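Local coordinates for biofilm-associated surface protein (Staphylococcus aureus, PDB 7C7U), which is a cell wall-anchored surface protein that probably promotes biofilm formation, apparently as a calcium-binding switch for functional amyloid, at residues A[30-35]-A[167-172]; A[132-137]-A[209-214]. All blocks are in the same frame, centred on the assembly; numbering follows the deposited sequence.

Contact 1. Residues A[30-35]-A[167-172]; sequences YTFASM and VFVRDS
V169 sets one methyl over the centre of the phenyl ring of F32. Its CG1 stands 4.0 Å from the centroid of the F32 ring and 10° off the ring normal, a CH-pi contact made squarely with the face. With CG1 anti to its own backbone N (chi1 174°), V169 turns the second methyl along the loop, where CG2 lies 3.9 Å from F32 CD1 and the same distance from M35 SD. One branched residue thus fills the angle between two partners, and both side chains cross it nearly at right angles. Valine suits this place because its two methyls diverge straight from CB, giving each neighbour its own point of contact, while the flexible thioether of M35, bent at chi2 and chi3, can fold its sulfur in beside CG2. Packing eases toward V167, whose CG1 approaches M35 CB at 4.2 Å. All four touching residues are buried, and no hydrogen bond joins the two segments. F32 is held further by edge-to-face rings from F118 and Y70, and the backbone of M35 is hydrogen-bonded to S181. The solvent side is different in kind: Y30 and T31, in the loop after strand 26-27, are exposed, and the partly exposed R170 turns to a salt bridge with E115 instead of entering the apolar layer. In the fold, the loop leading into strand 36-39 covers strand 163-171, its residues contributing to the hydrophobic core of a domain built on a mixed beta sheet.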
ATOM      1  N   TYR A  30       7.160   9.426 -16.008  1.00 58.79           N
ATOM      2  CA  TYR A  30       8.066   8.651 -16.847  1.00 57.56           C
ATOM      3  C   TYR A  30       9.362   9.376 -17.165  1.00 56.47           C
ATOM      4  O   TYR A  30      10.220   8.795 -17.840  1.00 59.93           O
ATOM      5  CB  TYR A  30       7.348   8.243 -18.133  1.00 63.70           C
ATOM      6  CG  TYR A  30       6.018   7.568 -17.866  1.00 66.72           C
ATOM      7  CD1 TYR A  30       4.820   8.222 -18.135  1.00 69.26           C
ATOM      8  CD2 TYR A  30       5.957   6.286 -17.316  1.00 65.48           C
ATOM      9  CE1 TYR A  30       3.594   7.616 -17.883  1.00 69.89           C
ATOM     10  CE2 TYR A  30       4.732   5.670 -17.058  1.00 64.66           C
ATOM     11  CZ  TYR A  30       3.555   6.347 -17.347  1.00 70.02           C
ATOM     12  OH  TYR A  30       2.330   5.766 -17.106  1.00 77.14           O
ATOM     13  N   THR A  31       9.543  10.613 -16.709  1.00 51.32           N
ATOM     14  CA  THR A  31      10.795  11.303 -16.984  1.00 54.48           C
ATOM     15  C   THR A  31      11.920  10.875 -16.039  1.00 54.53           C
ATOM     16  O   THR A  31      13.089  11.165 -16.318  1.00 55.90           O
ATOM     17  CB  THR A  31      10.592  12.815 -16.904  1.00 53.76           C
ATOM     18  OG1 THR A  31      10.369  13.191 -15.543  1.00 54.10           O
ATOM     19  CG2 THR A  31       9.382  13.230 -17.736  1.00 56.76           C
ATOM     20  N   PHE A  32      11.604  10.201 -14.934  1.00 51.94           N
ATOM     21  CA  PHE A  32      12.616   9.744 -13.983  1.00 51.67           C
ATOM     22  C   PHE A  32      12.986   8.294 -14.267  1.00 51.07           C
ATOM     23  O   PHE A  32      12.133   7.403 -14.196  1.00 52.37           O
ATOM     24  CB  PHE A  32      12.128   9.881 -12.544  1.00 49.61           C
ATOM     25  CG  PHE A  32      12.166  11.280 -12.024  1.00 49.59           C
ATOM     26  CD1 PHE A  32      13.361  11.840 -11.615  1.00 44.50           C
ATOM     27  CD2 PHE A  32      11.002  12.033 -11.931  1.00 47.38           C
ATOM     28  CE1 PHE A  32      13.408  13.122 -11.125  1.00 44.97           C
ATOM     29  CE2 PHE A  32      11.041  13.324 -11.442  1.00 43.32           C
ATOM     30  CZ  PHE A  32      12.242  13.867 -11.040  1.00 46.40           C
ATOM     31  N   ALA A  33      14.256   8.059 -14.571  1.00 48.08           N
ATOM     32  CA  ALA A  33      14.752   6.697 -14.668  1.00 49.85           C
ATOM     33  C   ALA A  33      14.997   6.129 -13.265  1.00 50.13           C
ATOM     34  O   ALA A  33      14.878   6.820 -12.244  1.00 44.29           O
ATOM     35  CB  ALA A  33      16.017   6.657 -15.521  1.00 47.59           C
ATOM     36  N   SER A  34      15.371   4.857 -13.207  1.00 49.85           N
ATOM     37  CA  SER A  34      15.652   4.239 -11.919  1.00 47.27           C
ATOM     38  C   SER A  34      16.946   4.800 -11.342  1.00 46.29           C
ATOM     39  O   SER A  34      17.939   4.983 -12.049  1.00 46.05           O
ATOM     40  CB  SER A  34      15.750   2.719 -12.058  1.00 48.06           C
ATOM     41  OG  SER A  34      15.434   2.065 -10.837  1.00 51.18           O
ATOM     42  N   MET A  35      16.919   5.095 -10.054  1.00 41.24           N
ATOM     43  CA  MET A  35      18.110   5.504  -9.341  1.00 40.16           C
ATOM     44  C   MET A  35      18.823   4.263  -8.828  1.00 37.84           C
ATOM     45  O   MET A  35      18.195   3.231  -8.602  1.00 35.25           O
ATOM     46  CB  MET A  35      17.724   6.427  -8.198  1.00 43.35           C
ATOM     47  CG  MET A  35      17.091   7.696  -8.706  1.00 45.84           C
ATOM     48  SD  MET A  35      17.519   8.974  -7.559  1.00 49.93           S
ATOM     49  CE  MET A  35      19.231   8.581  -7.369  1.00 40.24           C
ATOM     50  N   VAL A 167      15.999   3.268  -2.387  1.00 26.33           N
ATOM     51  CA  VAL A 167      16.188   4.620  -2.882  1.00 29.22           C
ATOM     52  C   VAL A 167      15.087   4.887  -3.905  1.00 31.15           C
ATOM     53  O   VAL A 167      14.644   3.981  -4.621  1.00 29.10           O
ATOM     54  CB  VAL A 167      17.618   4.815  -3.463  1.00 32.08           C
ATOM     55  CG1 VAL A 167      17.821   4.000  -4.740  1.00 30.67           C
ATOM     56  CG2 VAL A 167      17.913   6.270  -3.697  1.00 33.96           C
ATOM     57  N   PHE A 168      14.612   6.124  -3.942  1.00 30.63           N
ATOM     58  CA  PHE A 168      13.595   6.507  -4.912  1.00 32.57           C
ATOM     59  C   PHE A 168      13.495   8.024  -4.938  1.00 33.61           C
ATOM     60  O   PHE A 168      14.003   8.725  -4.056  1.00 33.74           O
ATOM     61  CB  PHE A 168      12.228   5.886  -4.580  1.00 34.52           C
ATOM     62  CG  PHE A 168      11.773   6.127  -3.164  1.00 34.40           C
ATOM     63  CD1 PHE A 168      12.194   5.286  -2.136  1.00 36.32           C
ATOM     64  CD2 PHE A 168      10.889   7.162  -2.858  1.00 40.24           C
ATOM     65  CE1 PHE A 168      11.775   5.489  -0.824  1.00 38.76           C
ATOM     66  CE2 PHE A 168      10.450   7.364  -1.545  1.00 39.14           C
ATOM     67  CZ  PHE A 168      10.900   6.528  -0.529  1.00 41.88           C
ATOM     68  N   VAL A 169      12.827   8.514  -5.974  1.00 36.46           N
ATOM     69  CA  VAL A 169      12.423   9.908  -6.066  1.00 40.35           C
ATOM     70  C   VAL A 169      11.024  10.030  -5.470  1.00 35.96           C
ATOM     71  O   VAL A 169      10.125   9.252  -5.809  1.00 36.86           O
ATOM     72  CB  VAL A 169      12.453  10.395  -7.526  1.00 40.70           C
ATOM     73  CG1 VAL A 169      11.883  11.803  -7.648  1.00 39.83           C
ATOM     74  CG2 VAL A 169      13.878  10.349  -8.068  1.00 38.19           C
ATOM     75  N   ARG A 170      10.849  10.979  -4.554  1.00 35.67           N
ATOM     76  CA  ARG A 170       9.549  11.257  -3.960  1.00 39.61           C
ATOM     77  C   ARG A 170       8.974  12.530  -4.564  1.00 41.12           C
ATOM     78  O   ARG A 170       9.657  13.557  -4.623  1.00 40.59           O
ATOM     79  CB  ARG A 170       9.644  11.410  -2.443  1.00 38.41           C
ATOM     80  CG  ARG A 170       8.256  11.425  -1.727  1.00 40.37           C
ATOM     81  CD  ARG A 170       8.404  11.502  -0.209  1.00 39.14           C
ATOM     82  NE  ARG A 170       9.090  12.723   0.229  1.00 40.46           N
ATOM     83  CZ  ARG A 170       8.483  13.860   0.564  1.00 47.62           C
ATOM     84  NH1 ARG A 170       9.206  14.902   0.949  1.00 42.84           N
ATOM     85  NH2 ARG A 170       7.153  13.952   0.553  1.00 45.45           N
ATOM     86  N   ASP A 171       7.724  12.451  -5.011  1.00 45.75           N
ATOM     87  CA  ASP A 171       6.924  13.619  -5.384  1.00 44.20           C
ATOM     88  C   ASP A 171       6.483  14.277  -4.089  1.00 46.79           C
ATOM     89  O   ASP A 171       5.595  13.775  -3.396  1.00 49.68           O
ATOM     90  CB  ASP A 171       5.739  13.186  -6.245  1.00 49.72           C
ATOM     91  CG  ASP A 171       4.849  14.359  -6.709  1.00 52.72           C
ATOM     92  OD1 ASP A 171       4.888  15.461  -6.115  1.00 49.12           O
ATOM     93  OD2 ASP A 171       4.093  14.149  -7.683  1.00 53.34           O
ATOM     94  N   SER A 172       7.113  15.400  -3.735  1.00 45.68           N
ATOM     95  CA  SER A 172       6.801  16.024  -2.453  1.00 47.89           C
ATOM     96  C   SER A 172       5.441  16.708  -2.461  1.00 55.55           C
ATOM     97  O   SER A 172       4.897  16.984  -1.386  1.00 57.91           O
ATOM     98  CB  SER A 172       7.878  17.027  -2.055  1.00 48.23           C
ATOM     99  OG  SER A 172       7.835  18.153  -2.901  1.00 52.45           O
TER

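Contact 2. Residues A[132-137]-A[209-214]; sequences LSQYTA and AFKASS
K211 reaches across from its strand to rest its aliphatic chain beside Q134 and T136. The first part of the lysine is extended, with CG anti to the backbone N (chi1 -175°), which carries CD out to the other strand; turns at chi3 (-64°) and chi4 then swing the ammonium group aside. The methylene CE consequently meets the side-chain end of Q134, 3.8 Å from Q134 CD, while K211 CD passes 4.0 Å from T136 OG1. Lysine and threonine slide past one another in opposite directions, whereas the glutamine, bent at chi2, comes in at a slant; its long polar chain can cover the lysine methylenes and still suit a partly exposed position. Two separate beta sheets approach each other here: strand 133-144 belongs to the large mixed sheet, and strand 210-220 is an outermost strand of a five-stranded antiparallel sheet. They do not pair, the nearest CA atoms, those of T136 and K211, being 10.0 Å apart, and long polar side chains and water span the gap. One water receives a hydrogen bond from K211 NZ at 2.9 Å and is also bonded to T136 OG1 at 2.6 Å. The T136 hydroxyl lies beside the backbone N (chi1 -63°), anti to the carbonyl carbon, and also bonds H58 ND1. K211 NZ has a second partner in N238 OD1. A lysine serves this seam well, since its methylenes can lie against neighbours while the charge stays among polar oxygens; the branched threonine offers a hydroxyl on a short stem, readily shared between water and the histidine.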
ATOM      1  N   LEU A 132      18.155  11.557 -21.919  1.00 58.31           N
ATOM      2  CA  LEU A 132      18.735  10.942 -20.723  1.00 55.12           C
ATOM      3  C   LEU A 132      20.243  11.077 -20.683  1.00 52.38           C
ATOM      4  O   LEU A 132      20.936  10.560 -21.552  1.00 56.18           O
ATOM      5  CB  LEU A 132      18.368   9.457 -20.637  1.00 58.15           C
ATOM      6  CG  LEU A 132      16.919   9.044 -20.366  1.00 56.14           C
ATOM      7  CD1 LEU A 132      16.313   9.876 -19.240  1.00 56.02           C
ATOM      8  CD2 LEU A 132      16.066   9.110 -21.630  1.00 59.92           C
ATOM      9  N   SER A 133      20.753  11.778 -19.675  1.00 54.41           N
ATOM     10  CA  SER A 133      22.183  11.821 -19.412  1.00 53.40           C
ATOM     11  C   SER A 133      22.480  11.115 -18.095  1.00 50.27           C
ATOM     12  O   SER A 133      21.622  11.030 -17.210  1.00 50.21           O
ATOM     13  CB  SER A 133      22.705  13.260 -19.358  1.00 52.49           C
ATOM     14  OG  SER A 133      22.187  14.026 -20.428  1.00 63.71           O
ATOM     15  N   GLN A 134      23.705  10.611 -17.975  1.00 50.88           N
ATOM     16  CA  GLN A 134      24.108   9.797 -16.838  1.00 50.69           C
ATOM     17  C   GLN A 134      24.856  10.673 -15.844  1.00 48.16           C
ATOM     18  O   GLN A 134      25.777  11.399 -16.223  1.00 43.90           O
ATOM     19  CB  GLN A 134      24.986   8.627 -17.280  1.00 49.04           C
ATOM     20  CG  GLN A 134      25.087   7.473 -16.261  1.00 52.61           C
ATOM     21  CD  GLN A 134      25.830   7.821 -14.965  1.00 52.37           C
ATOM     22  OE1 GLN A 134      25.304   7.633 -13.861  1.00 49.83           O
ATOM     23  NE2 GLN A 134      27.053   8.323 -15.096  1.00 48.98           N
ATOM     24  N   TYR A 135      24.445  10.615 -14.580  1.00 45.50           N
ATOM     25  CA  TYR A 135      25.104  11.359 -13.520  1.00 43.12           C
ATOM     26  C   TYR A 135      25.397  10.444 -12.343  1.00 43.66           C
ATOM     27  O   TYR A 135      24.609   9.551 -12.022  1.00 41.92           O
ATOM     28  CB  TYR A 135      24.248  12.539 -13.062  1.00 44.20           C
ATOM     29  CG  TYR A 135      24.145  13.617 -14.105  1.00 49.47           C
ATOM     30  CD1 TYR A 135      25.272  14.308 -14.528  1.00 46.99           C
ATOM     31  CD2 TYR A 135      22.931  13.931 -14.679  1.00 49.95           C
ATOM     32  CE1 TYR A 135      25.183  15.295 -15.494  1.00 51.73           C
ATOM     33  CE2 TYR A 135      22.832  14.912 -15.644  1.00 54.60           C
ATOM     34  CZ  TYR A 135      23.955  15.592 -16.043  1.00 54.14           C
ATOM     35  OH  TYR A 135      23.848  16.572 -17.001  1.00 61.25           O
ATOM     36  N   THR A 136      26.535  10.679 -11.704  1.00 41.91           N
ATOM     37  CA  THR A 136      26.913   9.972 -10.492  1.00 39.30           C
ATOM     38  C   THR A 136      27.203  11.017  -9.436  1.00 41.60           C
ATOM     39  O   THR A 136      28.006  11.924  -9.670  1.00 42.65           O
ATOM     40  CB  THR A 136      28.146   9.083 -10.699  1.00 35.34           C
ATOM     41  OG1 THR A 136      27.851   8.070 -11.665  1.00 36.55           O
ATOM     42  CG2 THR A 136      28.546   8.419  -9.384  1.00 34.85           C
ATOM     43  N   ALA A 137      26.524  10.917  -8.299  1.00 34.42           N
ATOM     44  CA  ALA A 137      26.920  11.637  -7.098  1.00 35.59           C
ATOM     45  C   ALA A 137      27.934  10.778  -6.358  1.00 34.60           C
ATOM     46  O   ALA A 137      27.651   9.624  -6.019  1.00 32.05           O
ATOM     47  CB  ALA A 137      25.708  11.945  -6.218  1.00 35.66           C
ATOM     48  N   ALA A 209      32.930  -2.545 -18.951  1.00 27.65           N
ATOM     49  CA  ALA A 209      31.675  -2.328 -19.678  1.00 28.82           C
ATOM     50  C   ALA A 209      30.580  -1.722 -18.795  1.00 26.82           C
ATOM     51  O   ALA A 209      29.796  -0.877 -19.248  1.00 25.13           O
ATOM     52  CB  ALA A 209      31.177  -3.650 -20.273  1.00 27.29           C
ATOM     53  N   PHE A 210      30.494  -2.133 -17.546  1.00 28.80           N
ATOM     54  CA  PHE A 210      29.323  -1.809 -16.741  1.00 25.93           C
ATOM     55  C   PHE A 210      29.728  -0.995 -15.520  1.00 29.17           C
ATOM     56  O   PHE A 210      30.798  -1.197 -14.945  1.00 25.70           O
ATOM     57  CB  PHE A 210      28.581  -3.079 -16.341  1.00 24.90           C
ATOM     58  CG  PHE A 210      28.080  -3.885 -17.519  1.00 23.84           C
ATOM     59  CD1 PHE A 210      27.144  -3.341 -18.403  1.00 25.68           C
ATOM     60  CD2 PHE A 210      28.529  -5.177 -17.734  1.00 23.72           C
ATOM     61  CE1 PHE A 210      26.674  -4.084 -19.492  1.00 27.62           C
ATOM     62  CE2 PHE A 210      28.084  -5.915 -18.802  1.00 30.41           C
ATOM     63  CZ  PHE A 210      27.141  -5.367 -19.696  1.00 26.17           C
ATOM     64  N   LYS A 211      28.883  -0.039 -15.156  1.00 26.12           N
ATOM     65  CA  LYS A 211      29.181   0.884 -14.071  1.00 27.52           C
ATOM     66  C   LYS A 211      28.575   0.430 -12.745  1.00 28.71           C
ATOM     67  O   LYS A 211      29.218   0.518 -11.692  1.00 27.51           O
ATOM     68  CB  LYS A 211      28.656   2.282 -14.427  1.00 27.56           C
ATOM     69  CG  LYS A 211      29.016   3.355 -13.441  1.00 33.19           C
ATOM     70  CD  LYS A 211      28.264   4.653 -13.730  1.00 39.77           C
ATOM     71  CE  LYS A 211      28.653   5.244 -15.076  1.00 40.19           C
ATOM     72  NZ  LYS A 211      30.122   5.408 -15.193  1.00 47.76           N
ATOM     73  N   ALA A 212      27.350  -0.073 -12.767  1.00 27.21           N
ATOM     74  CA  ALA A 212      26.701  -0.392 -11.500  1.00 27.08           C
ATOM     75  C   ALA A 212      25.441  -1.167 -11.803  1.00 27.31           C
ATOM     76  O   ALA A 212      24.964  -1.167 -12.939  1.00 24.26           O
ATOM     77  CB  ALA A 212      26.377   0.876 -10.714  1.00 26.59           C
ATOM     78  N   SER A 213      24.898  -1.830 -10.776  1.00 28.36           N
ATOM     79  CA  SER A 213      23.662  -2.567 -10.971  1.00 25.45           C
ATOM     80  C   SER A 213      22.833  -2.531  -9.705  1.00 29.38           C
ATOM     81  O   SER A 213      23.362  -2.562  -8.592  1.00 26.74           O
ATOM     82  CB  SER A 213      23.929  -4.022 -11.366  1.00 26.58           C
ATOM     83  OG  SER A 213      22.736  -4.737 -11.570  1.00 28.05           O
ATOM     84  N   SER A 214      21.523  -2.501  -9.886  1.00 28.09           N
ATOM     85  CA  SER A 214      20.627  -2.579  -8.744  1.00 28.60           C
ATOM     86  C   SER A 214      19.325  -3.188  -9.222  1.00 27.94           C
ATOM     87  O   SER A 214      19.095  -3.345 -10.418  1.00 29.72           O
ATOM     88  CB  SER A 214      20.398  -1.200  -8.135  1.00 34.45           C
ATOM     89  OG  SER A 214      19.496  -0.474  -8.967  1.00 38.67           O
TER
HETATM   90  O   HOH W   1      29.784   7.557 -13.336  1.00 49.95           O

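How the contacts relate
Contacts 1 and 2 lie 15 Å apart, centre to centre, on the same side of the chain's centre. Their segments alternate along the chain, in the order 30-35, 132-137, 167-172 and 209-214, so the two contacts cross in sequence. Strands 133-144 and 163-171 belong to the same mixed sheet; strand 210-220 opens the next one. Contact 1 therefore lies inside the first domain, and contact 2 at the surface where that domain meets the five-stranded sheet. They touch through M35 O and S214 OG, 3.9 Å apart. Strand 163-171 also carries N164, a calcium ligand, three residues before V167, though no residue of contact 1 binds the ion.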